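Local coordinates for protein CDP-4-keto-6-deoxy-D-glucose-3-dehydrase (Yersinia pseudotuberculosis, PDB 3BB8) that probably acts as a pyridoxal-phosphate-dependent dehydrase on CDP-4-keto-6-deoxy-D-glucose in lipopolysaccharide sugar biosynthesis, within an aspartate aminotransferase fold, at residues L75-A89 with G227-I241. The protein carries 1 engineered substitution. Residues are numbered along the deposited sequence; the frame is centred on the assembly and turned at random.
Sequences LGVPYVLTTTSGSSA and GGAVFTQSAELKSII. With PLP (pyridoxal-5'-phosphate), chain C.
Strand 79-83 pairs antiparallel with strand 228-232, their axes 155° apart and six backbone hydrogen bonds joining Y79 to T232, L81 to V230 and T83 to G228. The bond from L81 N to V230 O is short, 2.6 Å, and nearly straight. At the T83-G228 end both donors sit above the carbonyl planes.

On one face, F231 CG sits between the backbone N and the carbonyl carbon (chi1 49°), which turns the ring so that L75 CD1 lies over one face in a CH-pi contact, 3.7 Å from the ring centroid. V80 lies alongside F231, with CG2 against CB, and helix 62-75 covers V80 on this face.

The other face carries Y79 and L81 against helix 235-241. K238 CG packs on Y79 CB at 3.5 Å, while the phenol runs out to A235, where OH meets CB. K238 bends at chi2 (-78°), and its NZ forms a salt bridge with E242. L81 reaches I241 with CD1, 3.4 Å from CB.

This pair lies in the large mixed sheet of the aspartate aminotransferase fold. Strand 228-232 lies between 79-83 and strand 211-215, and pairs antiparallel with both. S234 is the N-cap of the next helix, and its OG accepts from L237 N in a capping bond.

Past strand 79-83, S85 caps helix 86-96 through OG, which accepts from S88 N and is also hydrogen-bonded to N288 O of the second subunit. The start of this helix holds the cofactor phosphate. G86 N donates to PLP O1P at 2.9 Å. S87 gives both N and OG to PLP O3P, with OG at 2.6 Å. S215 of the same chain and W247 of the second subunit also hydrogen-bond the cofactor. Further along the helix, A89 CB rests on V230 CG2 at 3.7 Å, joining the helix to the sheet.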
loop_
_atom_site.group_PDB
_atom_site.type_symbol
_atom_site.label_atom_id
_atom_site.label_comp_id
_atom_site.label_asym_id
_atom_site.label_seq_id
_atom_site.Cartn_x
_atom_site.Cartn_y
_atom_site.Cartn_z
ATOM N N LEU A 75 2.615 12.291 -19.473
ATOM C CA LEU A 75 1.157 12.305 -19.467
ATOM C C LEU A 75 0.542 13.649 -19.834
ATOM O O LEU A 75 -0.612 13.712 -20.259
ATOM C CB LEU A 75 0.641 11.887 -18.090
ATOM C CG LEU A 75 0.864 10.424 -17.716
ATOM C CD1 LEU A 75 0.568 10.225 -16.236
ATOM C CD2 LEU A 75 -0.032 9.547 -18.582
ATOM N N GLY A 76 1.306 14.723 -19.659
ATOM C CA GLY A 76 0.789 16.043 -19.964
ATOM C C GLY A 76 -0.060 16.600 -18.834
ATOM O O GLY A 76 -1.041 17.307 -19.075
ATOM N N VAL A 77 0.300 16.269 -17.594
ATOM C CA VAL A 77 -0.434 16.762 -16.429
ATOM C C VAL A 77 0.527 17.321 -15.393
ATOM O O VAL A 77 1.686 16.916 -15.327
ATOM C CB VAL A 77 -1.285 15.659 -15.762
ATOM C CG1 VAL A 77 -2.326 15.163 -16.740
ATOM C CG2 VAL A 77 -0.390 14.518 -15.270
ATOM N N PRO A 78 0.053 18.263 -14.569
ATOM C CA PRO A 78 0.873 18.891 -13.528
ATOM C C PRO A 78 1.064 18.085 -12.243
ATOM O O PRO A 78 2.147 18.094 -11.661
ATOM C CB PRO A 78 0.141 20.203 -13.274
ATOM C CG PRO A 78 -1.298 19.800 -13.424
ATOM C CD PRO A 78 -1.271 18.908 -14.658
ATOM N N TYR A 79 0.024 17.379 -11.810
ATOM C CA TYR A 79 0.098 16.616 -10.571
ATOM C C TYR A 79 0.096 15.098 -10.702
ATOM O O TYR A 79 -0.829 14.497 -11.251
ATOM C CB TYR A 79 -1.037 17.056 -9.661
ATOM C CG TYR A 79 -1.110 18.555 -9.543
ATOM C CD1 TYR A 79 -0.043 19.279 -9.008
ATOM C CD2 TYR A 79 -2.226 19.258 -9.999
ATOM C CE1 TYR A 79 -0.078 20.671 -8.932
ATOM C CE2 TYR A 79 -2.274 20.654 -9.927
ATOM C CZ TYR A 79 -1.196 21.353 -9.393
ATOM O OH TYR A 79 -1.228 22.729 -9.325
ATOM N N VAL A 80 1.151 14.489 -10.176
ATOM C CA VAL A 80 1.316 13.045 -10.198
ATOM C C VAL A 80 1.775 12.588 -8.817
ATOM O O VAL A 80 2.779 13.063 -8.302
ATOM C CB VAL A 80 2.373 12.619 -11.245
ATOM C CG1 VAL A 80 2.713 11.136 -11.080
ATOM C CG2 VAL A 80 1.849 12.898 -12.657
ATOM N N LEU A 81 1.025 11.666 -8.223
ATOM C CA LEU A 81 1.353 11.136 -6.905
ATOM C C LEU A 81 1.589 9.630 -6.993
ATOM O O LEU A 81 0.742 8.902 -7.517
ATOM C CB LEU A 81 0.198 11.395 -5.936
ATOM C CG LEU A 81 -0.105 12.830 -5.516
ATOM C CD1 LEU A 81 -1.402 12.859 -4.718
ATOM C CD2 LEU A 81 1.058 13.370 -4.685
ATOM N N THR A 82 2.723 9.159 -6.483
ATOM C CA THR A 82 2.974 7.735 -6.514
ATOM C C THR A 82 2.302 7.056 -5.331
ATOM O O THR A 82 2.053 7.681 -4.295
ATOM C CB THR A 82 4.476 7.401 -6.490
ATOM O OG1 THR A 82 5.093 7.998 -5.340
ATOM C CG2 THR A 82 5.146 7.898 -7.771
ATOM N N THR A 83 2.000 5.772 -5.497
ATOM C CA THR A 83 1.366 4.992 -4.441
ATOM C C THR A 83 1.794 3.522 -4.561
ATOM O O THR A 83 2.531 3.175 -5.479
ATOM C CB THR A 83 -0.168 5.161 -4.492
ATOM O OG1 THR A 83 -0.760 4.448 -3.404
ATOM C CG2 THR A 83 -0.723 4.676 -5.810
ATOM N N THR A 84 1.342 2.662 -3.648
ATOM C CA THR A 84 1.782 1.261 -3.629
ATOM C C THR A 84 1.443 0.353 -4.811
ATOM O O THR A 84 2.151 -0.617 -5.061
ATOM C CB THR A 84 1.275 0.531 -2.378
ATOM O OG1 THR A 84 -0.040 0.026 -2.635
ATOM C CG2 THR A 84 1.236 1.484 -1.169
ATOM N N SER A 85 0.369 0.654 -5.529
ATOM C CA SER A 85 -0.044 -0.190 -6.629
ATOM C C SER A 85 -1.137 0.495 -7.419
ATOM O O SER A 85 -1.647 1.538 -7.017
ATOM C CB SER A 85 -0.609 -1.510 -6.072
ATOM O OG SER A 85 -1.769 -1.268 -5.277
ATOM N N GLY A 86 -1.515 -0.120 -8.538
ATOM C CA GLY A 86 -2.589 0.433 -9.331
ATOM C C GLY A 86 -3.877 0.368 -8.518
ATOM O O GLY A 86 -4.709 1.289 -8.581
ATOM N N SER A 87 -4.050 -0.712 -7.755
ATOM C CA SER A 87 -5.252 -0.864 -6.933
ATOM C C SER A 87 -5.289 0.255 -5.880
ATOM O O SER A 87 -6.332 0.835 -5.606
ATOM C CB SER A 87 -5.262 -2.229 -6.232
ATOM O OG SER A 87 -5.205 -3.302 -7.157
ATOM N N SER A 88 -4.140 0.562 -5.286
ATOM C CA SER A 88 -4.110 1.625 -4.282
ATOM C C SER A 88 -4.415 2.965 -4.951
ATOM O O SER A 88 -5.060 3.826 -4.353
ATOM C CB SER A 88 -2.745 1.684 -3.595
ATOM O OG SER A 88 -2.556 0.543 -2.791
ATOM N N ALA A 89 -3.951 3.139 -6.186
ATOM C CA ALA A 89 -4.213 4.379 -6.903
ATOM C C ALA A 89 -5.722 4.531 -7.063
ATOM O O ALA A 89 -6.279 5.591 -6.751
ATOM C CB ALA A 89 -3.524 4.369 -8.271
ATOM N N GLY A 227 3.749 -0.917 -7.492
ATOM C CA GLY A 227 3.665 0.526 -7.447
ATOM C C GLY A 227 2.615 1.024 -8.413
ATOM O O GLY A 227 2.155 0.273 -9.278
ATOM N N GLY A 228 2.228 2.286 -8.266
ATOM C CA GLY A 228 1.245 2.879 -9.151
ATOM C C GLY A 228 1.252 4.382 -8.944
ATOM O O GLY A 228 2.101 4.888 -8.207
ATOM N N ALA A 229 0.310 5.096 -9.567
ATOM C CA ALA A 229 0.246 6.531 -9.407
ATOM C C ALA A 229 -1.126 7.122 -9.691
ATOM O O ALA A 229 -1.887 6.607 -10.521
ATOM C CB ALA A 229 1.292 7.209 -10.307
ATOM N N VAL A 230 -1.438 8.195 -8.968
ATOM C CA VAL A 230 -2.673 8.932 -9.157
ATOM C C VAL A 230 -2.193 10.253 -9.765
ATOM O O VAL A 230 -1.181 10.809 -9.327
ATOM C CB VAL A 230 -3.398 9.210 -7.817
ATOM C CG1 VAL A 230 -4.643 10.054 -8.057
ATOM C CG2 VAL A 230 -3.805 7.903 -7.167
ATOM N N PHE A 231 -2.882 10.724 -10.799
ATOM C CA PHE A 231 -2.518 11.971 -11.443
ATOM C C PHE A 231 -3.763 12.772 -11.759
ATOM O O PHE A 231 -4.839 12.209 -11.970
ATOM C CB PHE A 231 -1.664 11.720 -12.695
ATOM C CG PHE A 231 -2.222 10.690 -13.642
ATOM C CD1 PHE A 231 -3.172 11.038 -14.594
ATOM C CD2 PHE A 231 -1.739 9.380 -13.623
ATOM C CE1 PHE A 231 -3.636 10.100 -15.531
ATOM C CE2 PHE A 231 -2.190 8.430 -14.549
ATOM C CZ PHE A 231 -3.140 8.792 -15.507
ATOM N N THR A 232 -3.620 14.093 -11.760
ATOM C CA THR A 232 -4.756 14.973 -11.987
ATOM C C THR A 232 -4.274 16.327 -12.475
ATOM O O THR A 232 -3.077 16.590 -12.529
ATOM C CB THR A 232 -5.563 15.168 -10.669
ATOM O OG1 THR A 232 -6.725 15.969 -10.916
ATOM C CG2 THR A 232 -4.712 15.858 -9.617
ATOM N N GLN A 233 -5.214 17.188 -12.840
ATOM C CA GLN A 233 -4.860 18.514 -13.309
ATOM C C GLN A 233 -5.307 19.519 -12.265
ATOM O O GLN A 233 -4.978 20.705 -12.339
ATOM C CB GLN A 233 -5.539 18.778 -14.649
ATOM C CG GLN A 233 -5.358 17.616 -15.616
ATOM C CD GLN A 233 -5.616 18.001 -17.049
ATOM O OE1 GLN A 233 -4.844 18.758 -17.647
ATOM N NE2 GLN A 233 -6.707 17.489 -17.615
ATOM N N SER A 234 -6.045 19.021 -11.279
ATOM C CA SER A 234 -6.563 19.842 -10.201
ATOM C C SER A 234 -5.678 19.861 -8.959
ATOM O O SER A 234 -5.363 18.817 -8.391
ATOM C CB SER A 234 -7.948 19.352 -9.811
ATOM O OG SER A 234 -8.304 19.844 -8.535
ATOM N N ALA A 235 -5.290 21.061 -8.540
ATOM C CA ALA A 235 -4.462 21.232 -7.354
ATOM C C ALA A 235 -5.264 20.820 -6.131
ATOM O O ALA A 235 -4.728 20.253 -5.187
ATOM C CB ALA A 235 -4.026 22.682 -7.224
ATOM N N GLU A 236 -6.554 21.106 -6.147
ATOM C CA GLU A 236 -7.401 20.733 -5.028
ATOM C C GLU A 236 -7.447 19.214 -4.834
ATOM O O GLU A 236 -7.254 18.726 -3.723
ATOM C CB GLU A 236 -8.811 21.262 -5.233
ATOM C CG GLU A 236 -9.782 20.847 -4.145
ATOM C CD GLU A 236 -11.154 21.413 -4.398
ATOM O OE1 GLU A 236 -11.449 21.615 -5.585
ATOM O OE2 GLU A 236 -11.927 21.647 -3.440
ATOM N N LEU A 237 -7.697 18.469 -5.912
ATOM C CA LEU A 237 -7.750 17.013 -5.816
ATOM C C LEU A 237 -6.385 16.449 -5.418
ATOM O O LEU A 237 -6.301 15.507 -4.642
ATOM C CB LEU A 237 -8.200 16.393 -7.146
ATOM C CG LEU A 237 -9.629 16.706 -7.587
ATOM C CD1 LEU A 237 -9.944 15.952 -8.869
ATOM C CD2 LEU A 237 -10.598 16.325 -6.505
ATOM N N LYS A 238 -5.325 17.041 -5.952
ATOM C CA LYS A 238 -3.971 16.613 -5.656
ATOM C C LYS A 238 -3.728 16.708 -4.154
ATOM O O LYS A 238 -3.139 15.801 -3.553
ATOM C CB LYS A 238 -2.985 17.497 -6.422
ATOM C CG LYS A 238 -1.512 17.160 -6.243
ATOM C CD LYS A 238 -0.974 17.671 -4.919
ATOM C CE LYS A 238 0.538 17.583 -4.881
ATOM N NZ LYS A 238 1.098 18.210 -3.647
ATOM N N SER A 239 -4.184 17.800 -3.543
ATOM C CA SER A 239 -4.006 17.977 -2.104
ATOM C C SER A 239 -4.828 16.992 -1.289
ATOM O O SER A 239 -4.354 16.483 -0.284
ATOM C CB SER A 239 -4.352 19.406 -1.683
ATOM O OG SER A 239 -3.277 20.265 -2.013
ATOM N N ILE A 240 -6.061 16.735 -1.714
ATOM C CA ILE A 240 -6.907 15.780 -1.009
ATOM C C ILE A 240 -6.256 14.388 -1.065
ATOM O O ILE A 240 -6.088 13.742 -0.030
ATOM C CB ILE A 240 -8.336 15.714 -1.631
ATOM C CG1 ILE A 240 -9.192 16.892 -1.147
ATOM C CG2 ILE A 240 -9.051 14.441 -1.201
ATOM C CD1 ILE A 240 -8.563 18.242 -1.314
ATOM N N ILE A 241 -5.879 13.953 -2.274
ATOM C CA ILE A 241 -5.258 12.642 -2.509
ATOM C C ILE A 241 -4.062 12.418 -1.602
ATOM O O ILE A 241 -3.993 11.418 -0.880
ATOM C CB ILE A 241 -4.713 12.494 -3.965
ATOM C CG1 ILE A 241 -5.759 12.941 -4.980
ATOM C CG2 ILE A 241 -4.303 11.035 -4.240
ATOM C CD1 ILE A 241 -6.965 12.087 -5.030
HETATM N N1 PLP C . -7.158 -1.995 -12.868
HETATM C C2 PLP C . -6.782 -2.717 -13.989
HETATM C C2A PLP C . -7.688 -2.647 -15.210
HETATM C C3 PLP C . -5.580 -3.486 -13.968
HETATM O O3 PLP C . -5.179 -4.208 -15.037
HETATM C C4 PLP C . -4.748 -3.507 -12.769
HETATM C C4A PLP C . -3.422 -4.343 -12.811
HETATM C C5 PLP C . -5.198 -2.748 -11.639
HETATM C C6 PLP C . -6.430 -1.992 -11.735
HETATM C C5A PLP C . -4.516 -2.621 -10.310
HETATM O O4P PLP C . -3.161 -2.627 -10.376
HETATM P P PLP C . -2.183 -3.414 -9.372
HETATM O O1P PLP C . -0.830 -2.750 -9.517
HETATM O O2P PLP C . -2.159 -4.957 -9.924
HETATM O O3P PLP C . -2.734 -3.351 -7.943
#